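Long-range contact in RabGAP/TBC protein (Chlamydomonas reinhardtii, PDB 4P17), which probably acts as a GTPase-activating protein for Rab GTPases in the flagellum, through its TBC domain: residues A[269-274]-A[300-305]. Numbering follows the deposited sequence.
Sequences LKIYED and DVLMAT
I271 reaches across to the helix of T305 with the end of its long branch: I271 CD1 comes within 4.0 Å of L302 CD1, the two side chains meeting at about a right angle, and within 4.2 Å of V301 CG1. With CG1 anti to its own carbonyl carbon (chi1 -74°) and the chain extended beyond, isoleucine carries this methyl out to V301, L302 and T305, where an apolar end can touch methyls and hydroxyl alike. T305 is crossed at a slant, its OG1 3.9 Å from I271 CD1. T305 OG1 donates to V301 O at 2.7 Å, one turn back, tilted 32° from the carbonyl plane and from the face opposite to T305 N. Threonine thus satisfies its hydroxyl on its own helix and offers its methyl, T305 CG2, to K270 CE at 3.7 Å. In the all-helical TBC fold, the contact joins the C-terminal end of helix 259-271 to the late helix 299-306. Replacing T305 with an alanine would probably leave the K270 methylenes without their methyl partner and V301 O with one donor fewer. L302, buried, also packs on V264, A267 and M268 of helix 259-271, while lysine suits its partly exposed place, where its aliphatic part can pack.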
loop_
_atom_site.group_PDB
_atom_site.type_symbol
_atom_site.label_atom_id
_atom_site.label_comp_id
_atom_site.label_asym_id
_atom_site.label_seq_id
_atom_site.Cartn_x
_atom_site.Cartn_y
_atom_site.Cartn_z
ATOM N N LEU A 269 -1.112 12.519 9.871
ATOM C CA LEU A 269 -0.745 13.822 10.391
ATOM C C LEU A 269 -1.621 14.207 11.582
ATOM O O LEU A 269 -1.141 14.857 12.511
ATOM C CB LEU A 269 -0.830 14.863 9.292
ATOM C CG LEU A 269 0.104 14.604 8.100
ATOM C CD1 LEU A 269 -0.020 15.653 6.994
ATOM C CD2 LEU A 269 1.556 14.499 8.556
ATOM N N LYS A 270 -2.897 13.825 11.548
ATOM C CA LYS A 270 -3.791 14.098 12.665
ATOM C C LYS A 270 -3.324 13.362 13.911
ATOM O O LYS A 270 -3.265 13.913 15.021
ATOM C CB LYS A 270 -5.215 13.689 12.304
ATOM C CG LYS A 270 -6.270 14.044 13.310
ATOM C CD LYS A 270 -7.631 14.022 12.647
ATOM C CE LYS A 270 -8.677 13.321 13.503
ATOM N NZ LYS A 270 -8.695 13.782 14.915
ATOM N N ILE A 271 -2.993 12.098 13.721
ATOM C CA ILE A 271 -2.670 11.204 14.831
ATOM C C ILE A 271 -1.366 11.651 15.520
ATOM O O ILE A 271 -1.236 11.592 16.752
ATOM C CB ILE A 271 -2.586 9.748 14.279
ATOM C CG1 ILE A 271 -3.990 9.226 13.997
ATOM C CG2 ILE A 271 -1.881 8.826 15.237
ATOM C CD1 ILE A 271 -4.051 7.877 13.240
ATOM N N TYR A 272 -0.400 12.121 14.734
ATOM C CA TYR A 272 0.907 12.489 15.283
ATOM C C TYR A 272 1.076 14.003 15.335
ATOM O O TYR A 272 2.183 14.487 15.464
ATOM C CB TYR A 272 2.018 11.862 14.454
ATOM C CG TYR A 272 2.017 10.393 14.634
ATOM C CD1 TYR A 272 2.499 9.826 15.808
ATOM C CD2 TYR A 272 1.459 9.565 13.681
ATOM C CE1 TYR A 272 2.463 8.455 16.006
ATOM C CE2 TYR A 272 1.416 8.194 13.870
ATOM C CZ TYR A 272 1.919 7.651 15.030
ATOM O OH TYR A 272 1.873 6.297 15.229
ATOM N N GLU A 273 -0.032 14.733 15.248
ATOM C CA GLU A 273 0.027 16.193 15.254
ATOM C C GLU A 273 0.694 16.740 16.520
ATOM O O GLU A 273 1.589 17.585 16.440
ATOM C CB GLU A 273 -1.362 16.809 15.132
ATOM C CG GLU A 273 -1.280 18.324 15.006
ATOM C CD GLU A 273 -2.631 19.014 15.030
ATOM O OE1 GLU A 273 -3.620 18.439 15.565
ATOM O OE2 GLU A 273 -2.701 20.153 14.512
ATOM N N ASP A 274 0.225 16.280 17.680
ATOM C CA ASP A 274 0.770 16.724 18.961
ATOM C C ASP A 274 2.293 16.574 18.951
ATOM O O ASP A 274 3.036 17.482 19.356
ATOM C CB ASP A 274 0.132 15.921 20.100
ATOM C CG ASP A 274 0.816 16.131 21.438
ATOM O OD1 ASP A 274 1.941 15.619 21.631
ATOM O OD2 ASP A 274 0.204 16.783 22.313
ATOM N N ASP A 300 -6.275 -0.250 13.042
ATOM C CA ASP A 300 -7.684 0.034 13.210
ATOM C C ASP A 300 -7.910 1.540 13.357
ATOM O O ASP A 300 -8.781 2.140 12.700
ATOM C CB ASP A 300 -8.265 -0.671 14.441
ATOM C CG ASP A 300 -8.500 -2.160 14.255
ATOM O OD1 ASP A 300 -8.589 -2.662 13.107
ATOM O OD2 ASP A 300 -8.671 -2.822 15.305
ATOM N N VAL A 301 -7.120 2.155 14.228
ATOM C CA VAL A 301 -7.259 3.581 14.475
ATOM C C VAL A 301 -6.838 4.381 13.249
ATOM O O VAL A 301 -7.441 5.432 12.948
ATOM C CB VAL A 301 -6.448 3.984 15.690
ATOM C CG1 VAL A 301 -6.410 5.505 15.852
ATOM C CG2 VAL A 301 -7.031 3.286 16.911
ATOM N N LEU A 302 -5.824 3.918 12.533
ATOM C CA LEU A 302 -5.439 4.641 11.315
ATOM C C LEU A 302 -6.613 4.722 10.349
ATOM O O LEU A 302 -6.893 5.786 9.777
ATOM C CB LEU A 302 -4.244 3.987 10.600
ATOM C CG LEU A 302 -3.802 4.771 9.344
ATOM C CD1 LEU A 302 -3.356 6.208 9.674
ATOM C CD2 LEU A 302 -2.668 4.020 8.639
ATOM N N MET A 303 -7.265 3.603 10.071
ATOM C CA MET A 303 -8.296 3.643 9.033
ATOM C C MET A 303 -9.547 4.363 9.555
ATOM O O MET A 303 -10.203 5.122 8.841
ATOM C CB MET A 303 -8.651 2.252 8.559
ATOM C CG MET A 303 -7.480 1.510 7.934
ATOM S SD MET A 303 -6.588 2.495 6.715
ATOM C CE MET A 303 -7.730 2.676 5.333
ATOM N N ALA A 304 -9.904 4.103 10.803
ATOM C CA ALA A 304 -11.056 4.770 11.362
ATOM C C ALA A 304 -10.823 6.296 11.359
ATOM O O ALA A 304 -11.739 7.102 11.091
ATOM C CB ALA A 304 -11.320 4.261 12.749
ATOM N N THR A 305 -9.589 6.702 11.619
ATOM C CA THR A 305 -9.297 8.134 11.609
ATOM C C THR A 305 -9.380 8.659 10.169
ATOM O O THR A 305 -9.947 9.719 9.932
ATOM C CB THR A 305 -7.931 8.458 12.243
ATOM O OG1 THR A 305 -7.925 7.990 13.601
ATOM C CG2 THR A 305 -7.666 9.957 12.229
#